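Cystathionine gamma-synthase (Xanthomonas oryzae pv. oryzae KACC 10331, PDB 6LD7) probably uses pyridoxal 5'-phosphate to form cystathionine in methionine biosynthesis, as a member of the trans-sulfuration enzyme family. Local coordinates at residues Thr186-Pro190 and Ala191-Pro195; Leu263-His266 and Gln267-Asp271. The protein carries 1 engineered substitution. One frame throughout, in Å; residues are numbered along the deposited sequence.

Contact 1. Residues Thr186-Pro190 and Ala191-Pro195; sequences TFLSP and ALQKP
Ser189 and Leu192 are joined through the backbone where the chain coils back on itself, Leu192 N donating to Ser189 O at 3.1 Å with an N-H...O angle of 156°, and the CA atoms of Leu188 and Leu192 come within 5.4 Å of each other. This i to i+3 bond closes a tight turn of the type I/III class over Pro190 and Ala191, both of which have backbone torsions near the 3-10 region. The donor stands well above the plane of the Ser189 carbonyl, and Gln193 N adds a second, weak bond to the same oxygen. The side chain of Ser189 ties up the start of the turn: its OG donates to Leu188 O at 2.6 Å, in the carbonyl plane and on a lone pair, while accepting from Ala191 N at 3.1 Å, which makes an ST turn. The hydroxyl thus spans from the Leu188 carbonyl to the N-H of Ala191. Leu188 and Leu192 cross at about a right angle and meet at their CB atoms, 3.8 Å apart. With Leu188 CG turned beside its own backbone N (chi1 -70°), CD1 of that side chain is carried to Gln193 CB at 3.8 Å. Pro190 CA also makes a C-H...O contact with Gln193 O, 3.5 Å away. The turn lies in the loop between strands 180-184 and 202-206; Pro190 packs on Leu75 and Glu76 of helix 63-76 and on His205 of strand 202-206, while Ser189 and Ala191 rest against Leu263 of helix 259-277.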
# COMPACT_ATOMS: atom_id res chain seq x y z
N THR C 186 -7.87 -23.59 -9.89
CA THR C 186 -8.14 -22.15 -9.98
C THR C 186 -9.64 -21.91 -10.05
O THR C 186 -10.07 -21.04 -9.30
CB THR C 186 -7.46 -21.51 -11.18
OG1 THR C 186 -6.06 -21.63 -10.98
CG2 THR C 186 -7.84 -20.06 -11.32
N PHE C 187 -10.36 -22.67 -10.88
CA PHE C 187 -11.77 -22.37 -11.24
C PHE C 187 -12.65 -22.52 -10.02
O PHE C 187 -13.63 -21.81 -9.90
CB PHE C 187 -12.30 -23.26 -12.35
CG PHE C 187 -12.55 -22.58 -13.66
CD1 PHE C 187 -11.63 -21.69 -14.20
CD2 PHE C 187 -13.70 -22.90 -14.39
CE1 PHE C 187 -11.87 -21.09 -15.43
CE2 PHE C 187 -13.93 -22.30 -15.63
CZ PHE C 187 -13.02 -21.39 -16.14
N LEU C 188 -12.38 -23.42 -9.12
CA LEU C 188 -13.34 -23.65 -7.99
C LEU C 188 -12.78 -23.15 -6.64
O LEU C 188 -13.58 -22.99 -5.66
CB LEU C 188 -13.63 -25.15 -7.84
CG LEU C 188 -14.46 -25.74 -8.97
CD1 LEU C 188 -14.60 -27.27 -8.81
CD2 LEU C 188 -15.84 -25.10 -8.91
N SER C 189 -11.47 -23.03 -6.50
CA SER C 189 -10.80 -22.64 -5.24
C SER C 189 -10.88 -23.79 -4.28
O SER C 189 -11.72 -24.68 -4.39
CB SER C 189 -11.41 -21.37 -4.62
OG SER C 189 -12.49 -21.66 -3.69
N PRO C 190 -10.13 -23.68 -3.18
CA PRO C 190 -10.11 -24.72 -2.17
C PRO C 190 -11.42 -24.83 -1.41
O PRO C 190 -11.66 -25.87 -0.81
CB PRO C 190 -9.03 -24.29 -1.20
CG PRO C 190 -8.22 -23.25 -1.97
CD PRO C 190 -9.19 -22.57 -2.89
N ALA C 191 -12.25 -23.80 -1.42
CA ALA C 191 -13.52 -23.90 -0.68
C ALA C 191 -14.45 -24.90 -1.40
O ALA C 191 -15.39 -25.31 -0.79
CB ALA C 191 -14.18 -22.54 -0.65
N LEU C 192 -14.32 -25.11 -2.71
CA LEU C 192 -15.28 -25.93 -3.51
C LEU C 192 -14.72 -27.28 -3.99
O LEU C 192 -15.49 -28.15 -4.38
CB LEU C 192 -15.78 -25.07 -4.68
CG LEU C 192 -16.66 -23.90 -4.29
CD1 LEU C 192 -17.20 -23.16 -5.51
CD2 LEU C 192 -17.77 -24.36 -3.34
N GLN C 193 -13.42 -27.51 -3.87
CA GLN C 193 -12.78 -28.74 -4.38
C GLN C 193 -11.43 -28.84 -3.71
O GLN C 193 -10.63 -27.80 -3.72
CB GLN C 193 -12.69 -28.74 -5.93
CG GLN C 193 -12.13 -30.00 -6.52
CD GLN C 193 -12.12 -29.92 -8.02
OE1 GLN C 193 -11.23 -29.24 -8.67
NE2 GLN C 193 -13.06 -30.64 -8.61
N LYS C 194 -11.15 -30.03 -3.25
CA LYS C 194 -9.91 -30.38 -2.54
C LYS C 194 -9.22 -31.58 -3.19
O LYS C 194 -9.31 -32.72 -2.72
CB LYS C 194 -10.22 -30.64 -1.08
CG LYS C 194 -10.67 -29.41 -0.31
CD LYS C 194 -11.00 -29.70 1.17
CE LYS C 194 -9.77 -30.26 1.85
NZ LYS C 194 -9.96 -30.30 3.32
N PRO C 195 -8.42 -31.32 -4.24
CA PRO C 195 -7.79 -32.39 -4.99
C PRO C 195 -6.84 -33.26 -4.16
O PRO C 195 -6.69 -34.49 -4.46
CB PRO C 195 -7.09 -31.68 -6.14
CG PRO C 195 -7.87 -30.41 -6.27
CD PRO C 195 -8.20 -30.00 -4.84

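Contact 2. Residues Leu263-His266 and Gln267-Asp271; sequences LRVH and QENAD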
# COMPACT_ATOMS: atom_id res chain seq x y z
N LEU C 263 -18.47 -16.72 -2.27
CA LEU C 263 -18.92 -17.94 -3.06
C LEU C 263 -20.41 -18.25 -2.76
O LEU C 263 -21.11 -18.77 -3.65
CB LEU C 263 -18.02 -19.13 -2.71
CG LEU C 263 -16.66 -19.08 -3.42
CD1 LEU C 263 -15.76 -20.16 -2.88
CD2 LEU C 263 -16.74 -19.10 -4.95
N ARG C 264 -20.90 -18.02 -1.58
CA ARG C 264 -22.36 -18.27 -1.35
C ARG C 264 -23.18 -17.40 -2.29
O ARG C 264 -24.08 -17.90 -2.91
CB ARG C 264 -22.78 -17.93 0.06
CG ARG C 264 -22.19 -18.89 1.10
CD ARG C 264 -22.57 -18.16 2.37
NE ARG C 264 -21.95 -18.70 3.53
CZ ARG C 264 -22.60 -19.00 4.65
NH1 ARG C 264 -23.90 -18.89 4.70
NH2 ARG C 264 -21.95 -19.50 5.67
N VAL C 265 -22.80 -16.14 -2.48
CA VAL C 265 -23.58 -15.25 -3.37
C VAL C 265 -23.26 -15.62 -4.83
O VAL C 265 -24.19 -15.63 -5.64
CB VAL C 265 -23.31 -13.79 -3.05
CG1 VAL C 265 -24.09 -12.90 -4.01
CG2 VAL C 265 -23.61 -13.48 -1.60
N HIS C 266 -21.97 -15.84 -5.19
CA HIS C 266 -21.60 -16.16 -6.57
C HIS C 266 -22.50 -17.35 -6.99
O HIS C 266 -23.03 -17.37 -8.11
CB HIS C 266 -20.12 -16.62 -6.66
CG HIS C 266 -19.08 -15.56 -6.64
ND1 HIS C 266 -18.93 -14.69 -7.69
CD2 HIS C 266 -18.04 -15.38 -5.81
CE1 HIS C 266 -17.91 -13.91 -7.41
NE2 HIS C 266 -17.32 -14.33 -6.29
N GLN C 267 -22.57 -18.38 -6.17
CA GLN C 267 -23.26 -19.64 -6.61
C GLN C 267 -24.80 -19.46 -6.64
O GLN C 267 -25.46 -20.04 -7.55
CB GLN C 267 -22.83 -20.79 -5.72
CG GLN C 267 -21.40 -21.20 -5.98
CD GLN C 267 -21.02 -22.43 -5.21
OE1 GLN C 267 -20.78 -23.52 -5.77
NE2 GLN C 267 -20.96 -22.26 -3.90
N GLU C 268 -25.35 -18.67 -5.73
CA GLU C 268 -26.80 -18.30 -5.80
C GLU C 268 -27.08 -17.60 -7.13
O GLU C 268 -28.02 -17.97 -7.83
CB GLU C 268 -27.17 -17.41 -4.62
CG GLU C 268 -28.61 -17.05 -4.64
CD GLU C 268 -29.13 -16.05 -3.58
OE1 GLU C 268 -30.24 -15.45 -3.77
OE2 GLU C 268 -28.50 -15.93 -2.54
N ASN C 269 -26.22 -16.68 -7.53
CA ASN C 269 -26.42 -15.94 -8.79
C ASN C 269 -26.29 -16.88 -9.98
O ASN C 269 -27.11 -16.81 -10.90
CB ASN C 269 -25.43 -14.78 -8.92
CG ASN C 269 -25.79 -13.65 -7.99
OD1 ASN C 269 -26.95 -13.57 -7.50
ND2 ASN C 269 -24.85 -12.73 -7.83
N ALA C 270 -25.31 -17.77 -9.97
CA ALA C 270 -25.06 -18.68 -11.10
C ALA C 270 -26.24 -19.65 -11.28
O ALA C 270 -26.66 -19.85 -12.42
CB ALA C 270 -23.77 -19.44 -10.88
N ASP C 271 -26.73 -20.24 -10.19
CA ASP C 271 -27.96 -21.11 -10.23
C ASP C 271 -29.13 -20.33 -10.85
O ASP C 271 -29.77 -20.89 -11.76
CB ASP C 271 -28.34 -21.59 -8.83
CG ASP C 271 -27.29 -22.54 -8.26
OD1 ASP C 271 -26.31 -22.88 -9.00
OD2 ASP C 271 -27.36 -22.86 -7.04
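Gln267 folds back over the carbonyl of Leu263, one helical turn earlier: Gln267 N donates to Leu263 O at 2.9 Å, and CG of the same glutamine lies 3.4 Å from that oxygen. Because CG sits beside the backbone N (chi1 -71°), the side chain starts back along the helix, then runs extended to its amide. Three further i to i+4 bonds join the two segments, among them Asn269 N to Val265 O at 3.0 Å with an N-H...O angle of 162°. Leu263, His266, Asn269 and Ala270 are all buried in the tightly packed part; Leu263 CA lies at the His266 ring edge, in plane, and Ala270 CB is 3.5 Å from His266 O. Asn269 runs alongside Val265, pointing the same way, with ND2 3.9 Å from Val265 CG1. Polar ends here are held by the same chain: Gln267 OE1 by Gly308 N, His266 ND1 by Ile375 O, and Asn269 ND2 by the carbonyls of Gly376 and Glu378, while the His266 ring meets Tyr210 edge-to-face. The looser side bears Arg264 and Glu268, both exposed, where Glu268 CB approaches Arg264 O at 3.6 Å but the charged ends part. Arg264 NE pairs with Asp260 of its own chain, reciprocal Arg264-Glu268 salt bridges reach the second subunit, and buried Val265 packs on Arg264 of that subunit. The chemistry thus implies a partial division: amide and imidazole groups tie the helix to backbone atoms of its own chain, whereas charged pairs, backed by valine packing, contribute to the subunit interface.

Contact 1 precedes contact 2 along the chain, and their centres lie about 15 Å apart. The first belongs to the loop between strands 180-184 and 202-206 of the seven-stranded sheet, the second to helix 259-277. They touch directly: Ala191 CB is 3.6 Å from Leu263 CD1, and Leu192 CD1 is 3.6 Å from Gln267 OE1. Contact 1, about 8 Å from the chain centre, is the deeper, whereas contact 2, about 17 Å from it, also meets the second subunit. The loop therefore seats one face of the helix against the region of the large sheet, while Arg264 and Glu268 carry the same helix into the subunit interface.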